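Local coordinates for putative uncharacterized protein (Chaetomium thermophilum, PDB 4XRI) that acts as a HEAT-repeat nuclear transport receptor of the importin-beta family, importing protein cargo into the nucleus and probably binding a small GTPase, at residues A[364-369]-A[401-406]; A[335-340]-A[360-365]; A[300-305]-A[319-324]. The protein carries 2 engineered substitutions. One frame throughout, in Å; residues are numbered along the deposited sequence.

Interaction 1: A[364-369]-A[401-406]; sequences LYAQAV and GAIMDG
Ala-366 turns its methyl onto the loop leaving helix 390-402, an example of how a helical repeat packs a turn against the neighbouring helix. The apolar part of the contact is small. The methyl CB of Ala-366 lies 3.7 Å from Ile-403 CA, with Ile-403 CB and the branch CG2 close behind. Ile-403 carries CG1 between its backbone N and carbonyl carbon (chi1 64°), while CG2 is the branch on the Ala-366 side. Ile-373 touches both residues.

Backbone atoms supply a second kind of contact. Gly-406 CA donates a CA-H...O contact to Ala-366 O at 3.5 Å, where the helix runs towards its C-terminal end. A side chain at Gly-406 would collide with that same oxygen, and its backbone angles, with phi at 146°, would also press a CB against the carbonyl O of Asp-405. Gln-367 CG makes a van der Waals contact with Asp-405 O, also at 3.5 Å.

Polar side chains meet more loosely. The amide plane of Gln-367 is turned by just 16° from the carboxylate of Asp-405. Even so, Gln-367 NE2 stays 4.1 Å from Asp-405 OD2, beyond hydrogen-bonding distance, and Asp-405 also touches Arg-444 of helix 432-449.

The chemistry thus implies a joint made by close fit, in which an alanine and a glycine let the backbones approach and directional side-chain bonds between the two segments play no part.

Interaction 2: A[335-340]-A[360-365]; sequences VLLQLL and QCLQLY
Leu-336 reaches from helix 324-340 directly onto Cys-361, and the contact shows how successive antiparallel helices of a HEAT-repeat solenoid pack through leucines. The axes of the two short segments pass 10.0 Å apart, their directions differing by 144°. Leu-336 meets its partner with both methyls: CD1 approaches Cys-361 SG to 3.6 Å, and CD2 lies alongside Cys-361 CB at 3.8 Å. The sulfur is anti to the backbone N of Cys-361 (chi1 -170°), which turns it towards this leucine. The same CD1 lies 4.2 Å from Tyr-365 CD2, obliquely to the ring. Tyr-365 sends its hydroxyl to a hydrogen bond with Ala-325 O, so its polar end is satisfied within the same helix pair. With an alanine here in place of Leu-336, much of the packing on Cys-361 SG would probably be lost and a gap would open beside the ring of Tyr-365.

One residue on, Leu-337 CD2 touches Leu-362 CD2 at 3.7 Å, the two side chains crossing at about a right angle. A turn later, Leu-340 CD1 comes within 4.0 Å of Leu-362 CD2. Leu-362 holds CG anti to its backbone N (chi1 -172°), and its CD2 is thereby the common meeting point of both leucines. Helix 390-402 adjoins this group through Ala-395, Ala-399 and Ala-402.

Every touching residue is buried, and the side chains meet one another through carbon and sulfur. Cohesion here probably comes mainly from dispersion and exclusion of water, with shape rather than bond direction setting how the helices fit.

Interaction 3: A[300-305]-A[319-324]; sequences EEEIAI and RPFYNF
The guanidinium of Arg-319 lies with one face on Ile-305, whose CG1 stands 3.5 Å above the plane and over its centre. The ring of Phe-321 is met at its edge by Glu-302 CB, 3.6 Å from CE1, while Ile-305 CG2 approaches CD1 obliquely; Asn-323 N lies over one face, towards the rim. Over a face of the Phe-324 ring sits Tyr-322 CB, again near the rim.

Charge adds to this packing. Glu-301 OE1 makes a long salt bridge to Arg-319 NH2 at 3.9 Å, with carboxylate and guanidinium planes 76° apart; the stronger salt bridge of Arg-319 runs from NH1 to Asp-308. Glu-302 is gripped more firmly. Extended beyond CG (chi2 -160°), it carries OE2 to Phe-324 N, which donates at 2.7 Å to the syn lone pair with an N-H...O angle of 144°. Tyr-261 OH also bonds OE2, and Ala-325 N bonds OE1, so the carboxylate takes two backbone N-H groups at the start of helix 324-340, whose dipole would probably stabilise the negative charge. A water bridges Glu-302 OE1 (2.8 Å) and Asn-323 OD1 (2.6 Å).

Helix 285-310 thus holds the loop before helix 324-340 against its flank. Helix 265-280 touches Tyr-322 and Phe-324 through Arg-265 and Met-268, while helix 354-369 packs on Glu-300 and Ile-303.

Overall arrangement
Followed from the N terminus, the chain first closes a short loop at interaction 3, where the segment 319-324 returns to helix 285-310 and leads into helix 324-340. That helix then enters interaction 2, which closes the loop that leads into helix 354-369. The latter helix passes on to interaction 1, which closes a longer excursion through helices 374-384 and 390-402. The three loops neither nest nor cross: they follow in series, with Leu-364 and Tyr-365 common to interactions 1 and 2. Ile-303 packing on Leu-364 joins interaction 3 to both others, and on Gln-367 to interaction 1, so these neighbouring helices of the HEAT-repeat solenoid are packed on one another.

Interaction 1: A[364-369]-A[401-406]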
loop_
_atom_site.group_PDB
_atom_site.type_symbol
_atom_site.label_atom_id
_atom_site.label_comp_id
_atom_site.label_asym_id
_atom_site.label_seq_id
_atom_site.Cartn_x
_atom_site.Cartn_y
_atom_site.Cartn_z
ATOM N N LEU A 364 14.616 -7.551 -7.886
ATOM C CA LEU A 364 14.292 -8.563 -6.885
ATOM C C LEU A 364 15.386 -9.618 -6.775
ATOM O O LEU A 364 15.678 -10.113 -5.685
ATOM C CB LEU A 364 12.957 -9.234 -7.218
ATOM C CG LEU A 364 11.699 -8.368 -7.141
ATOM C CD1 LEU A 364 10.508 -9.124 -7.714
ATOM C CD2 LEU A 364 11.424 -7.952 -5.705
ATOM N N TYR A 365 15.985 -9.961 -7.912
ATOM C CA TYR A 365 17.044 -10.958 -7.945
ATOM C C TYR A 365 18.266 -10.483 -7.166
ATOM O O TYR A 365 18.906 -11.262 -6.456
ATOM C CB TYR A 365 17.436 -11.279 -9.390
ATOM C CG TYR A 365 17.689 -12.749 -9.640
ATOM C CD1 TYR A 365 18.837 -13.368 -9.160
ATOM C CD2 TYR A 365 16.775 -13.523 -10.348
ATOM C CE1 TYR A 365 19.068 -14.713 -9.380
ATOM C CE2 TYR A 365 17.001 -14.866 -10.576
ATOM C CZ TYR A 365 18.147 -15.455 -10.090
ATOM O OH TYR A 365 18.370 -16.793 -10.312
ATOM N N ALA A 366 18.579 -9.198 -7.303
ATOM C CA ALA A 366 19.719 -8.602 -6.614
ATOM C C ALA A 366 19.512 -8.619 -5.103
ATOM O O ALA A 366 20.448 -8.842 -4.337
ATOM C CB ALA A 366 19.947 -7.182 -7.099
ATOM N N GLN A 367 18.272 -8.383 -4.687
ATOM C CA GLN A 367 17.907 -8.437 -3.276
ATOM C C GLN A 367 17.969 -9.871 -2.764
ATOM O O GLN A 367 18.364 -10.123 -1.624
ATOM C CB GLN A 367 16.502 -7.862 -3.054
ATOM C CG GLN A 367 16.374 -6.376 -3.337
ATOM C CD GLN A 367 14.946 -5.872 -3.202
ATOM O OE1 GLN A 367 14.272 -6.139 -2.207
ATOM N NE2 GLN A 367 14.477 -5.148 -4.211
ATOM N N ALA A 368 17.587 -10.807 -3.628
ATOM C CA ALA A 368 17.468 -12.207 -3.246
ATOM C C ALA A 368 18.816 -12.912 -3.098
ATOM O O ALA A 368 18.982 -13.750 -2.215
ATOM C CB ALA A 368 16.601 -12.950 -4.261
ATOM N N VAL A 369 19.776 -12.587 -3.959
ATOM C CA VAL A 369 21.031 -13.335 -3.984
ATOM C C VAL A 369 22.255 -12.494 -3.633
ATOM O O VAL A 369 23.340 -13.032 -3.421
ATOM C CB VAL A 369 21.270 -13.980 -5.364
ATOM C CG1 VAL A 369 19.994 -14.636 -5.863
ATOM C CG2 VAL A 369 21.770 -12.949 -6.366
ATOM N N GLY A 401 22.235 0.051 -12.378
ATOM C CA GLY A 401 21.418 0.642 -11.337
ATOM C C GLY A 401 20.547 -0.388 -10.646
ATOM O O GLY A 401 20.311 -0.298 -9.443
ATOM N N ALA A 402 20.084 -1.376 -11.407
ATOM C CA ALA A 402 19.140 -2.376 -10.904
ATOM C C ALA A 402 19.681 -3.228 -9.753
ATOM O O ALA A 402 18.914 -3.678 -8.902
ATOM C CB ALA A 402 18.691 -3.283 -12.043
ATOM N N ILE A 403 20.992 -3.453 -9.725
ATOM C CA ILE A 403 21.584 -4.340 -8.725
ATOM C C ILE A 403 22.213 -3.601 -7.544
ATOM O O ILE A 403 22.940 -4.200 -6.750
ATOM C CB ILE A 403 22.669 -5.246 -9.344
ATOM C CG1 ILE A 403 23.846 -4.410 -9.856
ATOM C CG2 ILE A 403 22.080 -6.112 -10.446
ATOM C CD1 ILE A 403 25.095 -5.224 -10.141
ATOM N N MET A 404 21.935 -2.308 -7.426
ATOM C CA MET A 404 22.542 -1.507 -6.366
ATOM C C MET A 404 21.958 -1.827 -4.993
ATOM O O MET A 404 22.652 -1.750 -3.980
ATOM C CB MET A 404 22.386 -0.018 -6.672
ATOM C CG MET A 404 23.362 0.475 -7.724
ATOM S SD MET A 404 25.069 0.144 -7.242
ATOM C CE MET A 404 25.891 0.244 -8.826
ATOM N N ASP A 405 20.682 -2.190 -4.959
ATOM C CA ASP A 405 20.042 -2.561 -3.704
ATOM C C ASP A 405 20.005 -4.078 -3.554
ATOM O O ASP A 405 19.316 -4.768 -4.302
ATOM C CB ASP A 405 18.629 -1.976 -3.626
ATOM C CG ASP A 405 17.901 -2.369 -2.350
ATOM O OD1 ASP A 405 18.564 -2.783 -1.375
ATOM O OD2 ASP A 405 16.657 -2.257 -2.322
ATOM N N GLY A 406 20.753 -4.591 -2.582
ATOM C CA GLY A 406 20.799 -6.023 -2.343
ATOM C C GLY A 406 22.138 -6.553 -1.863
ATOM O O GLY A 406 22.252 -7.000 -0.722
#

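Interaction 2: A[335-340]-A[360-365]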
loop_
_atom_site.group_PDB
_atom_site.type_symbol
_atom_site.label_atom_id
_atom_site.label_comp_id
_atom_site.label_asym_id
_atom_site.label_seq_id
_atom_site.Cartn_x
_atom_site.Cartn_y
_atom_site.Cartn_z
ATOM N N VAL A 335 19.604 -14.146 -19.074
ATOM C CA VAL A 335 18.393 -14.069 -19.885
ATOM C C VAL A 335 17.631 -12.781 -19.592
ATOM O O VAL A 335 17.130 -12.122 -20.506
ATOM C CB VAL A 335 17.468 -15.280 -19.644
ATOM C CG1 VAL A 335 16.134 -15.082 -20.341
ATOM C CG2 VAL A 335 18.135 -16.559 -20.128
ATOM N N LEU A 336 17.555 -12.427 -18.312
ATOM C CA LEU A 336 16.906 -11.189 -17.890
ATOM C C LEU A 336 17.573 -9.974 -18.520
ATOM O O LEU A 336 16.902 -9.070 -19.016
ATOM C CB LEU A 336 16.928 -11.064 -16.365
ATOM C CG LEU A 336 15.946 -11.949 -15.601
ATOM C CD1 LEU A 336 16.193 -11.830 -14.109
ATOM C CD2 LEU A 336 14.520 -11.559 -15.949
ATOM N N LEU A 337 18.902 -9.963 -18.488
ATOM C CA LEU A 337 19.689 -8.890 -19.081
ATOM C C LEU A 337 19.430 -8.779 -20.577
ATOM O O LEU A 337 19.355 -7.682 -21.128
ATOM C CB LEU A 337 21.179 -9.122 -18.817
ATOM C CG LEU A 337 21.543 -9.129 -17.331
ATOM C CD1 LEU A 337 22.945 -9.657 -17.101
ATOM C CD2 LEU A 337 21.399 -7.731 -16.759
ATOM N N GLN A 338 19.292 -9.931 -21.225
ATOM C CA GLN A 338 18.985 -9.985 -22.648
ATOM C C GLN A 338 17.609 -9.379 -22.921
ATOM O O GLN A 338 17.400 -8.707 -23.934
ATOM C CB GLN A 338 19.043 -11.431 -23.148
ATOM C CG GLN A 338 19.409 -11.572 -24.610
ATOM C CD GLN A 338 19.470 -13.022 -25.051
ATOM O OE1 GLN A 338 18.925 -13.906 -24.390
ATOM N NE2 GLN A 338 20.142 -13.273 -26.170
ATOM N N LEU A 339 16.678 -9.615 -22.002
ATOM C CA LEU A 339 15.318 -9.106 -22.137
ATOM C C LEU A 339 15.248 -7.600 -21.916
ATOM O O LEU A 339 14.302 -6.946 -22.353
ATOM C CB LEU A 339 14.382 -9.816 -21.158
ATOM C CG LEU A 339 14.054 -11.274 -21.482
ATOM C CD1 LEU A 339 13.175 -11.875 -20.400
ATOM C CD2 LEU A 339 13.382 -11.376 -22.846
ATOM N N LEU A 340 16.250 -7.054 -21.233
ATOM C CA LEU A 340 16.332 -5.613 -21.035
ATOM C C LEU A 340 16.523 -4.899 -22.369
ATOM O O LEU A 340 16.158 -3.734 -22.515
ATOM C CB LEU A 340 17.474 -5.251 -20.080
ATOM C CG LEU A 340 17.302 -5.592 -18.596
ATOM C CD1 LEU A 340 18.400 -4.945 -17.766
ATOM C CD2 LEU A 340 15.927 -5.166 -18.093
ATOM N N GLN A 360 12.155 -5.458 -13.243
ATOM C CA GLN A 360 11.595 -5.704 -11.916
ATOM C C GLN A 360 12.220 -6.954 -11.315
ATOM O O GLN A 360 12.667 -6.949 -10.169
ATOM C CB GLN A 360 10.068 -5.860 -11.971
ATOM C CG GLN A 360 9.313 -4.648 -12.493
ATOM C CD GLN A 360 9.681 -3.364 -11.780
ATOM O OE1 GLN A 360 9.837 -3.337 -10.559
ATOM N NE2 GLN A 360 9.826 -2.286 -12.545
ATOM N N CYS A 361 12.245 -8.018 -12.112
ATOM C CA CYS A 361 12.811 -9.298 -11.706
ATOM C C CYS A 361 14.275 -9.155 -11.308
ATOM O O CYS A 361 14.711 -9.713 -10.299
ATOM C CB CYS A 361 12.667 -10.324 -12.839
ATOM S SG CYS A 361 13.067 -12.024 -12.374
ATOM N N LEU A 362 15.028 -8.407 -12.110
ATOM C CA LEU A 362 16.452 -8.202 -11.866
ATOM C C LEU A 362 16.690 -7.508 -10.528
ATOM O O LEU A 362 17.590 -7.881 -9.776
ATOM C CB LEU A 362 17.075 -7.389 -13.001
ATOM C CG LEU A 362 18.597 -7.261 -12.971
ATOM C CD1 LEU A 362 19.240 -8.639 -12.910
ATOM C CD2 LEU A 362 19.093 -6.491 -14.186
ATOM N N GLN A 363 15.873 -6.497 -10.244
ATOM C CA GLN A 363 15.904 -5.808 -8.955
ATOM C C GLN A 363 15.698 -6.783 -7.804
ATOM O O GLN A 363 16.496 -6.836 -6.869
ATOM C CB GLN A 363 14.837 -4.713 -8.897
ATOM C CG GLN A 363 15.292 -3.369 -9.424
ATOM C CD GLN A 363 14.378 -2.243 -8.979
ATOM O OE1 GLN A 363 13.317 -2.485 -8.402
ATOM N NE2 GLN A 363 14.786 -1.006 -9.239
ATOM N N LEU A 364 14.616 -7.551 -7.886
ATOM C CA LEU A 364 14.292 -8.563 -6.885
ATOM C C LEU A 364 15.386 -9.618 -6.775
ATOM O O LEU A 364 15.678 -10.113 -5.685
ATOM C CB LEU A 364 12.957 -9.234 -7.218
ATOM C CG LEU A 364 11.699 -8.368 -7.141
ATOM C CD1 LEU A 364 10.508 -9.124 -7.714
ATOM C CD2 LEU A 364 11.424 -7.952 -5.705
ATOM N N TYR A 365 15.985 -9.961 -7.912
ATOM C CA TYR A 365 17.044 -10.958 -7.945
ATOM C C TYR A 365 18.266 -10.483 -7.166
ATOM O O TYR A 365 18.906 -11.262 -6.456
ATOM C CB TYR A 365 17.436 -11.279 -9.390
ATOM C CG TYR A 365 17.689 -12.749 -9.640
ATOM C CD1 TYR A 365 18.837 -13.368 -9.160
ATOM C CD2 TYR A 365 16.775 -13.523 -10.348
ATOM C CE1 TYR A 365 19.068 -14.713 -9.380
ATOM C CE2 TYR A 365 17.001 -14.866 -10.576
ATOM C CZ TYR A 365 18.147 -15.455 -10.090
ATOM O OH TYR A 365 18.370 -16.793 -10.312
#

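Interaction 3: A[300-305]-A[319-324]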
loop_
_atom_site.group_PDB
_atom_site.type_symbol
_atom_site.label_atom_id
_atom_site.label_comp_id
_atom_site.label_asym_id
_atom_site.label_seq_id
_atom_site.Cartn_x
_atom_site.Cartn_y
_atom_site.Cartn_z
ATOM N N GLU A 300 10.675 -13.022 -4.629
ATOM C CA GLU A 300 9.847 -12.406 -3.597
ATOM C C GLU A 300 9.715 -13.312 -2.377
ATOM O O GLU A 300 9.877 -12.864 -1.242
ATOM C CB GLU A 300 8.465 -12.065 -4.152
ATOM C CG GLU A 300 8.449 -10.834 -5.043
ATOM C CD GLU A 300 7.117 -10.623 -5.736
ATOM O OE1 GLU A 300 6.275 -11.545 -5.702
ATOM O OE2 GLU A 300 6.912 -9.535 -6.316
ATOM N N GLU A 301 9.432 -14.589 -2.623
ATOM C CA GLU A 301 9.332 -15.577 -1.554
ATOM C C GLU A 301 10.629 -15.681 -0.768
ATOM O O GLU A 301 10.625 -15.659 0.464
ATOM C CB GLU A 301 8.966 -16.952 -2.119
ATOM C CG GLU A 301 7.494 -17.130 -2.414
ATOM C CD GLU A 301 6.642 -17.103 -1.160
ATOM O OE1 GLU A 301 6.946 -17.864 -0.215
ATOM O OE2 GLU A 301 5.678 -16.311 -1.117
ATOM N N GLU A 302 11.738 -15.797 -1.487
ATOM C CA GLU A 302 13.030 -16.004 -0.850
ATOM C C GLU A 302 13.528 -14.744 -0.140
ATOM O O GLU A 302 14.227 -14.833 0.866
ATOM C CB GLU A 302 14.051 -16.488 -1.879
ATOM C CG GLU A 302 13.694 -17.851 -2.461
ATOM C CD GLU A 302 14.867 -18.567 -3.103
ATOM O OE1 GLU A 302 15.700 -17.899 -3.748
ATOM O OE2 GLU A 302 14.962 -19.804 -2.948
ATOM N N ILE A 303 13.152 -13.574 -0.647
ATOM C CA ILE A 303 13.461 -12.325 0.045
ATOM C C ILE A 303 12.748 -12.288 1.396
ATOM O O ILE A 303 13.338 -11.925 2.416
ATOM C CB ILE A 303 13.058 -11.088 -0.785
ATOM C CG1 ILE A 303 14.025 -10.886 -1.953
ATOM C CG2 ILE A 303 13.055 -9.840 0.085
ATOM C CD1 ILE A 303 13.504 -9.931 -3.005
ATOM N N ALA A 304 11.475 -12.673 1.390
ATOM C CA ALA A 304 10.676 -12.725 2.609
ATOM C C ALA A 304 11.254 -13.728 3.601
ATOM O O ALA A 304 11.390 -13.432 4.790
ATOM C CB ALA A 304 9.236 -13.074 2.284
ATOM N N ILE A 305 11.603 -14.908 3.099
ATOM C CA ILE A 305 12.152 -15.973 3.931
ATOM C C ILE A 305 13.480 -15.561 4.558
ATOM O O ILE A 305 13.706 -15.775 5.751
ATOM C CB ILE A 305 12.347 -17.264 3.120
ATOM C CG1 ILE A 305 10.987 -17.829 2.708
ATOM C CG2 ILE A 305 13.120 -18.296 3.925
ATOM C CD1 ILE A 305 11.075 -18.960 1.720
ATOM N N ARG A 319 12.222 -20.757 8.520
ATOM C CA ARG A 319 11.414 -21.268 7.423
ATOM C C ARG A 319 12.316 -22.018 6.451
ATOM O O ARG A 319 13.494 -21.685 6.318
ATOM C CB ARG A 319 10.683 -20.130 6.705
ATOM C CG ARG A 319 9.827 -19.267 7.605
ATOM C CD ARG A 319 9.335 -18.042 6.856
ATOM N NE ARG A 319 8.595 -18.400 5.650
ATOM C CZ ARG A 319 8.171 -17.523 4.747
ATOM N NH1 ARG A 319 8.416 -16.230 4.912
ATOM N NH2 ARG A 319 7.505 -17.938 3.677
ATOM N N PRO A 320 11.768 -23.043 5.779
ATOM C CA PRO A 320 12.520 -23.751 4.737
ATOM C C PRO A 320 13.031 -22.806 3.649
ATOM O O PRO A 320 12.269 -21.994 3.135
ATOM C CB PRO A 320 11.491 -24.739 4.176
ATOM C CG PRO A 320 10.564 -24.987 5.313
ATOM C CD PRO A 320 10.468 -23.681 6.052
ATOM N N PHE A 321 14.316 -22.914 3.322
ATOM C CA PHE A 321 14.946 -22.039 2.336
ATOM C C PHE A 321 15.896 -22.843 1.455
ATOM O O PHE A 321 16.808 -23.500 1.957
ATOM C CB PHE A 321 15.688 -20.894 3.034
ATOM C CG PHE A 321 16.330 -19.918 2.090
ATOM C CD1 PHE A 321 15.568 -18.971 1.429
ATOM C CD2 PHE A 321 17.696 -19.941 1.872
ATOM C CE1 PHE A 321 16.153 -18.071 0.561
ATOM C CE2 PHE A 321 18.289 -19.042 1.007
ATOM C CZ PHE A 321 17.517 -18.107 0.349
ATOM N N TYR A 322 15.684 -22.783 0.142
ATOM C CA TYR A 322 16.385 -23.667 -0.784
ATOM C C TYR A 322 17.356 -22.944 -1.712
ATOM O O TYR A 322 18.016 -23.583 -2.530
ATOM C CB TYR A 322 15.374 -24.445 -1.625
ATOM C CG TYR A 322 14.366 -25.222 -0.813
ATOM C CD1 TYR A 322 14.775 -26.089 0.192
ATOM C CD2 TYR A 322 13.004 -25.087 -1.050
ATOM C CE1 TYR A 322 13.854 -26.802 0.938
ATOM C CE2 TYR A 322 12.077 -25.794 -0.311
ATOM C CZ TYR A 322 12.505 -26.650 0.682
ATOM O OH TYR A 322 11.576 -27.353 1.414
ATOM N N ASN A 323 17.432 -21.623 -1.588
ATOM C CA ASN A 323 18.339 -20.818 -2.406
ATOM C C ASN A 323 18.155 -21.028 -3.910
ATOM O O ASN A 323 19.133 -21.123 -4.651
ATOM C CB ASN A 323 19.796 -21.115 -2.032
ATOM C CG ASN A 323 20.468 -19.954 -1.328
ATOM O OD1 ASN A 323 20.186 -18.790 -1.617
ATOM N ND2 ASN A 323 21.358 -20.265 -0.392
ATOM N N PHE A 324 16.902 -21.104 -4.350
ATOM C CA PHE A 324 16.590 -21.328 -5.762
ATOM C C PHE A 324 17.218 -20.277 -6.666
ATOM O O PHE A 324 17.869 -20.605 -7.659
ATOM C CB PHE A 324 15.075 -21.347 -5.979
ATOM C CG PHE A 324 14.404 -22.592 -5.477
ATOM C CD1 PHE A 324 15.092 -23.792 -5.412
ATOM C CD2 PHE A 324 13.083 -22.562 -5.071
ATOM C CE1 PHE A 324 14.472 -24.937 -4.950
ATOM C CE2 PHE A 324 12.459 -23.700 -4.610
ATOM C CZ PHE A 324 13.153 -24.890 -4.549
HETATM O O HOH W 1 18.443 -17.691 -3.257
#